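Local structure of novel protein similar to vertebrate potassium voltage-gated channel, subfamily H (Eag-related) family (Danio rerio, 3UKN) at residues A67-L78 against L91-K99; I119-L130 against N161-Y172. The protein probably forms, as a tetramer, the pore of a voltage-gated delayed-rectifier potassium channel, of which this chain is the cytoplasmic C-linker and cyclic nucleotide-binding homology domain. One frame throughout, in Å; residues are numbered along the deposited sequence.

Overall arrangement
Contact 1 sets helix 63-71 and the loop after it against the end of helix 88-96; it is partly buried, has the second subunit along one flank, and is held by van der Waals packing in which the aliphatic parts of Arg92 and Lys75 share, with no polar bond between the segments. Contact 2 instead joins strands 118-122 and 127-131 to strands 161-164 and 168-174 by a ladder of backbone hydrogen bonds, with a buried apolar face and a more polar one that water reaches. The centres of contact 1 and contact 2 lie about 21 Å apart. The two nevertheless meet: Gln171 of contact 2 bonds Glu76 and Leu77 of contact 1, and Leu77 packs on Phe121.

Contact 1 (A67-L78 against L91-K99); sequences ADIAMHLNKELL and LRSLSLIIK
Ala70 presents its methyl to the flank of Arg92, Ala70 CB lying 3.5 Å from Arg92 CG; here helix 63-71 crosses helix 88-96, the short segments at 78° with axes 9.4 Å apart. The Arg92 chain runs extended alongside helix 63-71, carrying its guanidinium past Ala67 to Met71, whose CE reaches Arg92 NH2 at 3.4 Å. Beside it, Leu96 sends CD2 to Ile69 CG2, 3.7 Å away, the two side chains meeting at about a right angle. A chi1 of 74° turns Ser95 OG back to Arg92 O, 2.7 Å away, in the carbonyl plane on a lone pair; OG also lies beside Ala70 CB. That carbonyl receives Leu96 N as well. After the helix the loop folds back, and Leu78 drops CD1 onto Ser95 CB and CD2 onto Leu94 CD1. Ile98 CD1 touches both Leu78 CG and Lys75 CB, 3.6 Å from each, while the Lys75 amine continues to His28 of the second subunit. The arrangement is a near-perpendicular helix pair closed by side-chain packing, joining the C-linker side of the chain to the helix that leads into the beta roll of a cyclic nucleotide-binding homology domain.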
loop_
_atom_site.group_PDB
_atom_site.type_symbol
_atom_site.label_atom_id
_atom_site.label_comp_id
_atom_site.label_asym_id
_atom_site.label_seq_id
_atom_site.Cartn_x
_atom_site.Cartn_y
_atom_site.Cartn_z
ATOM N N ALA B 67 -7.916 17.057 12.694
ATOM C CA ALA B 67 -7.508 17.570 13.997
ATOM C C ALA B 67 -8.342 16.870 15.070
ATOM O O ALA B 67 -7.805 16.284 16.006
ATOM C CB ALA B 67 -7.682 19.078 14.077
ATOM N N ASP B 68 -9.660 16.902 14.921
ATOM C CA ASP B 68 -10.506 16.276 15.922
ATOM C C ASP B 68 -10.138 14.811 16.214
ATOM O O ASP B 68 -10.136 14.388 17.372
ATOM C CB ASP B 68 -11.989 16.454 15.581
ATOM C CG ASP B 68 -12.502 17.848 15.934
ATOM O OD1 ASP B 68 -11.741 18.623 16.560
ATOM O OD2 ASP B 68 -13.667 18.162 15.604
ATOM N N ILE B 69 -9.817 14.038 15.177
ATOM C CA ILE B 69 -9.312 12.685 15.404
ATOM C C ILE B 69 -7.968 12.692 16.157
ATOM O O ILE B 69 -7.778 11.958 17.135
ATOM C CB ILE B 69 -9.100 11.923 14.096
ATOM C CG1 ILE B 69 -10.441 11.685 13.387
ATOM C CG2 ILE B 69 -8.387 10.615 14.385
ATOM C CD1 ILE B 69 -10.323 11.558 11.881
ATOM N N ALA B 70 -7.028 13.502 15.690
ATOM C CA ALA B 70 -5.704 13.504 16.317
ATOM C C ALA B 70 -5.765 13.723 17.848
ATOM O O ALA B 70 -5.079 13.023 18.601
ATOM C CB ALA B 70 -4.774 14.506 15.641
ATOM N N MET B 71 -6.609 14.652 18.301
ATOM C CA MET B 71 -6.774 14.919 19.734
ATOM C C MET B 71 -7.042 13.665 20.581
ATOM O O MET B 71 -6.695 13.629 21.764
ATOM C CB MET B 71 -7.886 15.945 19.981
ATOM C CG MET B 71 -7.497 17.415 19.812
ATOM S SD MET B 71 -8.979 18.447 19.752
ATOM C CE MET B 71 -8.454 19.797 18.685
ATOM N N HIS B 72 -7.665 12.646 19.991
ATOM C CA HIS B 72 -7.967 11.420 20.732
ATOM C C HIS B 72 -6.836 10.385 20.693
ATOM O O HIS B 72 -6.966 9.287 21.253
ATOM C CB HIS B 72 -9.261 10.781 20.224
ATOM C CG HIS B 72 -10.490 11.546 20.578
ATOM N ND1 HIS B 72 -10.997 12.562 19.782
ATOM C CD2 HIS B 72 -11.324 11.463 21.643
ATOM C CE1 HIS B 72 -12.077 13.061 20.343
ATOM N NE2 HIS B 72 -12.305 12.408 21.474
ATOM N N LEU B 73 -5.738 10.715 20.022
ATOM C CA LEU B 73 -4.629 9.769 19.942
ATOM C C LEU B 73 -3.507 10.216 20.851
ATOM O O LEU B 73 -3.180 11.406 20.904
ATOM C CB LEU B 73 -4.112 9.616 18.502
ATOM C CG LEU B 73 -5.143 9.253 17.421
ATOM C CD1 LEU B 73 -4.499 9.064 16.026
ATOM C CD2 LEU B 73 -5.918 8.025 17.821
ATOM N N ASN B 74 -2.933 9.261 21.576
ATOM C CA ASN B 74 -1.694 9.494 22.326
ATOM C C ASN B 74 -0.693 8.369 22.008
ATOM O O ASN B 74 -0.456 7.476 22.825
ATOM C CB ASN B 74 -1.973 9.585 23.833
ATOM N N LYS B 75 -0.135 8.408 20.801
ATOM C CA LYS B 75 0.726 7.336 20.317
ATOM C C LYS B 75 2.080 7.273 21.034
ATOM O O LYS B 75 2.859 8.227 20.989
ATOM C CB LYS B 75 0.928 7.481 18.805
ATOM C CG LYS B 75 -0.342 7.195 17.977
ATOM C CD LYS B 75 -0.766 5.740 18.101
ATOM C CE LYS B 75 -2.257 5.573 17.848
ATOM N NZ LYS B 75 -2.659 4.139 17.878
ATOM N N GLU B 76 2.359 6.132 21.664
ATOM C CA GLU B 76 3.592 5.924 22.419
ATOM C C GLU B 76 4.843 6.278 21.615
ATOM O O GLU B 76 5.778 6.886 22.140
ATOM C CB GLU B 76 3.688 4.485 22.927
ATOM C CG GLU B 76 2.712 4.139 24.044
ATOM C CD GLU B 76 1.315 3.767 23.544
ATOM O OE1 GLU B 76 0.988 4.051 22.368
ATOM O OE2 GLU B 76 0.540 3.184 24.339
ATOM N N LEU B 77 4.850 5.910 20.339
ATOM C CA LEU B 77 5.972 6.231 19.478
ATOM C C LEU B 77 6.302 7.711 19.602
ATOM O O LEU B 77 7.444 8.070 19.854
ATOM C CB LEU B 77 5.676 5.842 18.025
ATOM C CG LEU B 77 6.785 5.908 16.968
ATOM C CD1 LEU B 77 6.634 4.785 15.940
ATOM C CD2 LEU B 77 6.754 7.253 16.272
ATOM N N LEU B 78 5.297 8.566 19.473
ATOM C CA LEU B 78 5.526 10.002 19.428
ATOM C C LEU B 78 5.827 10.622 20.784
ATOM O O LEU B 78 5.998 11.835 20.875
ATOM C CB LEU B 78 4.317 10.727 18.826
ATOM C CG LEU B 78 4.082 10.508 17.340
ATOM C CD1 LEU B 78 2.864 11.297 16.903
ATOM C CD2 LEU B 78 5.338 10.877 16.538
ATOM N N LEU B 91 3.146 17.070 14.904
ATOM C CA LEU B 91 2.784 15.890 15.669
ATOM C C LEU B 91 1.411 15.305 15.265
ATOM O O LEU B 91 1.235 14.081 15.176
ATOM C CB LEU B 91 2.889 16.174 17.166
ATOM C CG LEU B 91 4.383 16.279 17.509
ATOM C CD1 LEU B 91 4.647 17.048 18.792
ATOM C CD2 LEU B 91 5.042 14.891 17.553
ATOM N N ARG B 92 0.438 16.166 15.008
ATOM C CA ARG B 92 -0.870 15.653 14.600
ATOM C C ARG B 92 -0.786 14.813 13.324
ATOM O O ARG B 92 -1.206 13.658 13.317
ATOM C CB ARG B 92 -1.896 16.775 14.475
ATOM C CG ARG B 92 -2.452 17.166 15.833
ATOM C CD ARG B 92 -3.298 18.413 15.769
ATOM N NE ARG B 92 -3.863 18.757 17.069
ATOM C CZ ARG B 92 -4.574 19.859 17.291
ATOM N NH1 ARG B 92 -4.789 20.710 16.295
ATOM N NH2 ARG B 92 -5.066 20.115 18.501
ATOM N N SER B 93 -0.235 15.396 12.264
ATOM C CA SER B 93 0.018 14.690 11.001
ATOM C C SER B 93 0.698 13.339 11.216
ATOM O O SER B 93 0.242 12.326 10.717
ATOM C CB SER B 93 0.877 15.552 10.075
ATOM O OG SER B 93 0.349 16.867 9.961
ATOM N N LEU B 94 1.789 13.327 11.974
ATOM C CA LEU B 94 2.487 12.084 12.253
ATOM C C LEU B 94 1.605 11.067 12.940
ATOM O O LEU B 94 1.677 9.866 12.667
ATOM C CB LEU B 94 3.735 12.335 13.115
ATOM C CG LEU B 94 4.929 12.982 12.411
ATOM C CD1 LEU B 94 6.114 13.188 13.376
ATOM C CD2 LEU B 94 5.351 12.127 11.236
ATOM N N SER B 95 0.789 11.530 13.863
ATOM C CA SER B 95 0.029 10.591 14.678
ATOM C C SER B 95 -1.024 9.907 13.830
ATOM O O SER B 95 -1.433 8.789 14.139
ATOM C CB SER B 95 -0.642 11.288 15.878
ATOM O OG SER B 95 -1.740 12.046 15.436
ATOM N N LEU B 96 -1.463 10.581 12.770
ATOM C CA LEU B 96 -2.490 10.021 11.894
ATOM C C LEU B 96 -1.987 8.951 10.896
ATOM O O LEU B 96 -2.799 8.274 10.269
ATOM C CB LEU B 96 -3.236 11.142 11.159
ATOM C CG LEU B 96 -4.035 12.125 12.021
ATOM C CD1 LEU B 96 -4.450 13.359 11.224
ATOM C CD2 LEU B 96 -5.243 11.442 12.653
ATOM N N ILE B 97 -0.668 8.806 10.744
ATOM C CA ILE B 97 -0.102 7.812 9.820
ATOM C C ILE B 97 0.645 6.702 10.571
ATOM O O ILE B 97 1.365 5.906 9.974
ATOM C CB ILE B 97 0.859 8.437 8.734
ATOM C CG1 ILE B 97 2.121 9.043 9.384
ATOM C CG2 ILE B 97 0.113 9.451 7.835
ATOM C CD1 ILE B 97 3.168 9.583 8.385
ATOM N N ILE B 98 0.464 6.648 11.885
ATOM C CA ILE B 98 1.109 5.617 12.689
ATOM C C ILE B 98 0.272 4.337 12.675
ATOM O O ILE B 98 -0.937 4.384 12.857
ATOM C CB ILE B 98 1.321 6.090 14.167
ATOM C CG1 ILE B 98 2.352 7.212 14.236
ATOM C CG2 ILE B 98 1.736 4.933 15.057
ATOM C CD1 ILE B 98 2.579 7.710 15.622
ATOM N N LYS B 99 0.922 3.199 12.470
ATOM C CA LYS B 99 0.242 1.908 12.386
ATOM C C LYS B 99 0.761 1.013 13.487
ATOM O O LYS B 99 1.761 1.331 14.135
ATOM C CB LYS B 99 0.568 1.215 11.060
ATOM C CG LYS B 99 0.426 2.085 9.832
ATOM C CD LYS B 99 -0.986 2.011 9.311
ATOM C CE LYS B 99 -1.121 2.792 8.013
ATOM N NZ LYS B 99 -2.533 2.741 7.540
#

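Contact 2 (I119-L130 against N161-Y172); sequences IYFVCSGSMEVL and NVKALTYCDLQY
Two antiparallel ladders, 120-124 with 169-172 and 127-130 with 161-164, are separated by loops where both segments turn from one sheet to the other. Phe121 and Gln171 form a hydrogen-bonded pair, Phe121 N to Gln171 O 2.7 Å, answered by Gln171 N to Phe121 O. Beyond the Val122-Leu170 pair, Cys123 N and Ser124 N both give to Asp169 O, a classic beta bulge; the Cys123 bond runs nearly along the C=O axis, and the Ser124 bond falls on a lone pair. Cys123 SG then lies over the Gln171 chain, 3.4 Å from Gln171 CG. Tyr120 and Tyr172 lie side by side, rings inclined at 42°, their hydroxyls bonded to Asn49 and Asp53. These strand pairs form part of the beta roll of the cyclic nucleotide-binding homology domain. Inside it, Met127 meets Leu170 tip to tip, Met127 SD 4.0 Å from Leu170 CD2, and the bend at chi3 (81°) turns CE back against Ala164. On the more polar face Glu128 runs beside Lys163, OE2 and NZ 4.1 Å apart, too far for a salt bridge but joined through a water. Leu165 crosses Glu128 at about a right angle, Leu165 CD1 3.7 Å from Glu128 CB. In the loop between the ladders Gly125 CA, at a positive phi (96°) that glycine readily adopts, packs 3.4 Å from Tyr167 O, and Thr166 OG1 accepts from Ser126 N at 3.1 Å.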
loop_
_atom_site.group_PDB
_atom_site.type_symbol
_atom_site.label_atom_id
_atom_site.label_comp_id
_atom_site.label_asym_id
_atom_site.label_seq_id
_atom_site.Cartn_x
_atom_site.Cartn_y
_atom_site.Cartn_z
ATOM N N ILE B 119 10.346 2.991 10.255
ATOM C CA ILE B 119 10.931 2.886 11.588
ATOM C C ILE B 119 9.876 2.268 12.485
ATOM O O ILE B 119 8.682 2.515 12.304
ATOM C CB ILE B 119 11.386 4.250 12.152
ATOM C CG1 ILE B 119 10.209 5.188 12.325
ATOM C CG2 ILE B 119 12.378 4.904 11.220
ATOM C CD1 ILE B 119 10.639 6.587 12.754
ATOM N N TYR B 120 10.319 1.448 13.430
ATOM C CA TYR B 120 9.417 0.672 14.280
ATOM C C TYR B 120 9.648 0.983 15.758
ATOM O O TYR B 120 10.765 1.285 16.183
ATOM C CB TYR B 120 9.617 -0.829 14.033
ATOM C CG TYR B 120 9.481 -1.208 12.591
ATOM C CD1 TYR B 120 8.270 -1.657 12.089
ATOM C CD2 TYR B 120 10.558 -1.103 11.723
ATOM C CE1 TYR B 120 8.131 -2.002 10.752
ATOM C CE2 TYR B 120 10.436 -1.430 10.392
ATOM C CZ TYR B 120 9.217 -1.885 9.905
ATOM O OH TYR B 120 9.083 -2.212 8.566
ATOM N N PHE B 121 8.582 0.899 16.536
ATOM C CA PHE B 121 8.662 1.169 17.960
ATOM C C PHE B 121 8.065 -0.040 18.659
ATOM O O PHE B 121 6.961 -0.454 18.325
ATOM C CB PHE B 121 7.873 2.454 18.285
ATOM C CG PHE B 121 7.778 2.773 19.773
ATOM C CD1 PHE B 121 8.723 3.583 20.389
ATOM C CD2 PHE B 121 6.726 2.293 20.535
ATOM C CE1 PHE B 121 8.640 3.887 21.758
ATOM C CE2 PHE B 121 6.631 2.596 21.894
ATOM C CZ PHE B 121 7.590 3.391 22.508
ATOM N N VAL B 122 8.801 -0.627 19.606
ATOM C CA VAL B 122 8.275 -1.740 20.411
ATOM C C VAL B 122 7.405 -1.263 21.590
ATOM O O VAL B 122 7.927 -0.686 22.536
ATOM C CB VAL B 122 9.425 -2.604 20.976
ATOM C CG1 VAL B 122 8.898 -3.933 21.518
ATOM C CG2 VAL B 122 10.470 -2.848 19.915
ATOM N N CYS B 123 6.091 -1.507 21.538
ATOM C CA CYS B 123 5.206 -1.209 22.687
ATOM C C CYS B 123 5.206 -2.321 23.730
ATOM O O CYS B 123 5.013 -2.067 24.907
ATOM C CB CYS B 123 3.749 -0.966 22.270
ATOM S SG CYS B 123 3.481 0.251 20.999
ATOM N N SER B 124 5.369 -3.561 23.288
ATOM C CA SER B 124 5.552 -4.667 24.218
ATOM C C SER B 124 6.227 -5.828 23.510
ATOM O O SER B 124 6.272 -5.878 22.281
ATOM C CB SER B 124 4.218 -5.115 24.807
ATOM O OG SER B 124 3.303 -5.388 23.769
ATOM N N GLY B 125 6.750 -6.760 24.291
ATOM C CA GLY B 125 7.410 -7.918 23.739
ATOM C C GLY B 125 8.906 -7.737 23.672
ATOM O O GLY B 125 9.437 -6.668 23.988
ATOM N N SER B 126 9.590 -8.793 23.256
ATOM C CA SER B 126 11.027 -8.736 23.100
ATOM C C SER B 126 11.427 -9.219 21.717
ATOM O O SER B 126 10.699 -9.983 21.083
ATOM C CB SER B 126 11.708 -9.569 24.175
ATOM O OG SER B 126 11.262 -9.162 25.454
ATOM N N MET B 127 12.581 -8.755 21.249
ATOM C CA MET B 127 13.076 -9.121 19.931
ATOM C C MET B 127 14.578 -9.183 19.976
ATOM O O MET B 127 15.213 -8.527 20.804
ATOM C CB MET B 127 12.681 -8.067 18.905
ATOM C CG MET B 127 11.363 -7.390 19.195
ATOM S SD MET B 127 10.863 -6.425 17.781
ATOM C CE MET B 127 10.165 -7.712 16.756
ATOM N N GLU B 128 15.152 -9.959 19.070
ATOM C CA GLU B 128 16.600 -10.045 18.971
ATOM C C GLU B 128 17.073 -9.397 17.671
ATOM O O GLU B 128 16.388 -9.492 16.650
ATOM C CB GLU B 128 17.038 -11.512 19.027
ATOM C CG GLU B 128 16.367 -12.390 17.977
ATOM C CD GLU B 128 16.741 -13.865 18.097
ATOM O OE1 GLU B 128 17.660 -14.198 18.877
ATOM O OE2 GLU B 128 16.108 -14.693 17.405
ATOM N N VAL B 129 18.213 -8.710 17.715
ATOM C CA VAL B 129 18.923 -8.348 16.483
ATOM C C VAL B 129 19.932 -9.466 16.184
ATOM O O VAL B 129 20.689 -9.875 17.061
ATOM C CB VAL B 129 19.655 -6.999 16.591
ATOM C CG1 VAL B 129 20.298 -6.624 15.259
ATOM C CG2 VAL B 129 18.701 -5.894 17.038
ATOM N N LEU B 130 19.903 -9.979 14.956
ATOM C CA LEU B 130 20.775 -11.072 14.520
ATOM C C LEU B 130 21.512 -10.648 13.269
ATOM O O LEU B 130 20.891 -10.411 12.238
ATOM C CB LEU B 130 19.959 -12.317 14.152
ATOM C CG LEU B 130 19.093 -13.048 15.175
ATOM C CD1 LEU B 130 18.566 -14.312 14.550
ATOM C CD2 LEU B 130 19.893 -13.393 16.407
ATOM N N ASN B 161 19.188 -8.963 10.681
ATOM C CA ASN B 161 17.825 -9.444 10.845
ATOM C C ASN B 161 17.295 -8.974 12.202
ATOM O O ASN B 161 18.069 -8.874 13.173
ATOM C CB ASN B 161 17.772 -10.984 10.797
ATOM C CG ASN B 161 18.498 -11.567 9.597
ATOM O OD1 ASN B 161 18.085 -11.373 8.456
ATOM N ND2 ASN B 161 19.575 -12.302 9.853
ATOM N N VAL B 162 16.000 -8.675 12.277
ATOM C CA VAL B 162 15.353 -8.472 13.572
ATOM C C VAL B 162 14.192 -9.437 13.695
ATOM O O VAL B 162 13.251 -9.390 12.899
ATOM C CB VAL B 162 14.772 -7.046 13.782
ATOM C CG1 VAL B 162 14.097 -6.984 15.154
ATOM C CG2 VAL B 162 15.847 -5.962 13.665
ATOM N N LYS B 163 14.251 -10.295 14.706
ATOM C CA LYS B 163 13.266 -11.354 14.880
ATOM C C LYS B 163 12.569 -11.205 16.231
ATOM O O LYS B 163 13.225 -10.967 17.236
ATOM C CB LYS B 163 13.966 -12.710 14.838
ATOM C CG LYS B 163 14.492 -13.134 13.471
ATOM C CD LYS B 163 15.220 -14.471 13.559
ATOM C CE LYS B 163 14.313 -15.570 14.115
ATOM N NZ LYS B 163 14.988 -16.899 14.150
ATOM N N ALA B 164 11.249 -11.344 16.259
ATOM C CA ALA B 164 10.531 -11.362 17.525
ATOM C C ALA B 164 11.012 -12.551 18.328
ATOM O O ALA B 164 11.299 -13.610 17.770
ATOM C CB ALA B 164 9.027 -11.459 17.290
ATOM N N LEU B 165 11.116 -12.376 19.638
ATOM C CA LEU B 165 11.471 -13.474 20.530
ATOM C C LEU B 165 10.226 -13.957 21.245
ATOM O O LEU B 165 10.057 -15.151 21.481
ATOM C CB LEU B 165 12.499 -13.016 21.559
ATOM C CG LEU B 165 13.937 -13.007 21.070
ATOM C CD1 LEU B 165 14.775 -12.090 21.947
ATOM C CD2 LEU B 165 14.468 -14.432 21.075
ATOM N N THR B 166 9.371 -13.006 21.606
ATOM C CA THR B 166 8.066 -13.307 22.172
ATOM C C THR B 166 7.011 -12.655 21.280
ATOM O O THR B 166 7.341 -12.026 20.259
ATOM C CB THR B 166 7.935 -12.770 23.619
ATOM O OG1 THR B 166 7.794 -11.341 23.604
ATOM C CG2 THR B 166 9.171 -13.140 24.443
ATOM N N TYR B 167 5.746 -12.832 21.645
ATOM C CA TYR B 167 4.676 -12.043 21.061
ATOM C C TYR B 167 4.988 -10.581 21.285
ATOM O O TYR B 167 5.297 -10.177 22.411
ATOM C CB TYR B 167 3.328 -12.432 21.667
ATOM C CG TYR B 167 2.871 -13.767 21.147
ATOM C CD1 TYR B 167 2.316 -13.866 19.880
ATOM C CD2 TYR B 167 3.045 -14.930 21.884
ATOM C CE1 TYR B 167 1.914 -15.077 19.364
ATOM C CE2 TYR B 167 2.648 -16.163 21.371
ATOM C CZ TYR B 167 2.078 -16.225 20.105
ATOM O OH TYR B 167 1.670 -17.418 19.553
ATOM N N CYS B 168 4.940 -9.805 20.199
ATOM C CA CYS B 168 5.289 -8.382 20.214
ATOM C C CYS B 168 4.175 -7.488 19.690
ATOM O O CYS B 168 3.433 -7.850 18.778
ATOM C CB CYS B 168 6.526 -8.119 19.357
ATOM S SG CYS B 168 8.046 -8.797 19.986
ATOM N N ASP B 169 4.091 -6.300 20.268
ATOM C CA ASP B 169 3.177 -5.277 19.798
ATOM C C ASP B 169 3.988 -4.077 19.309
ATOM O O ASP B 169 4.640 -3.386 20.097
ATOM C CB ASP B 169 2.231 -4.869 20.918
ATOM C CG ASP B 169 1.097 -4.004 20.433
ATOM O OD1 ASP B 169 1.289 -3.260 19.446
ATOM O OD2 ASP B 169 0.011 -4.063 21.045
ATOM N N LEU B 170 3.945 -3.837 18.004
ATOM C CA LEU B 170 4.774 -2.829 17.377
ATOM C C LEU B 170 3.969 -1.664 16.819
ATOM O O LEU B 170 2.840 -1.839 16.376
ATOM C CB LEU B 170 5.560 -3.474 16.241
ATOM C CG LEU B 170 6.443 -4.650 16.649
ATOM C CD1 LEU B 170 6.904 -5.413 15.407
ATOM C CD2 LEU B 170 7.632 -4.141 17.427
ATOM N N GLN B 171 4.557 -0.474 16.857
ATOM C CA GLN B 171 4.041 0.673 16.127
ATOM C C GLN B 171 5.079 1.068 15.106
ATOM O O GLN B 171 6.252 0.726 15.246
ATOM C CB GLN B 171 3.793 1.863 17.052
ATOM C CG GLN B 171 2.672 1.658 18.018
ATOM C CD GLN B 171 2.391 2.880 18.858
ATOM O OE1 GLN B 171 3.038 3.924 18.715
ATOM N NE2 GLN B 171 1.419 2.757 19.749
ATOM N N TYR B 172 4.666 1.824 14.096
ATOM C CA TYR B 172 5.602 2.205 13.049
ATOM C C TYR B 172 5.037 3.290 12.154
ATOM O O TYR B 172 3.822 3.512 12.107
ATOM C CB TYR B 172 6.011 0.970 12.220
ATOM C CG TYR B 172 4.901 0.362 11.377
ATOM C CD1 TYR B 172 4.675 0.792 10.063
ATOM C CD2 TYR B 172 4.086 -0.658 11.885
ATOM C CE1 TYR B 172 3.648 0.214 9.268
ATOM C CE2 TYR B 172 3.058 -1.236 11.094
ATOM C CZ TYR B 172 2.846 -0.789 9.800
ATOM O OH TYR B 172 1.842 -1.366 9.043
HETATM O O HOH W 1 3.306 -8.464 23.351
HETATM O O HOH W 2 17.020 -17.165 15.897
HETATM O O HOH W 3 13.135 -15.130 17.459
#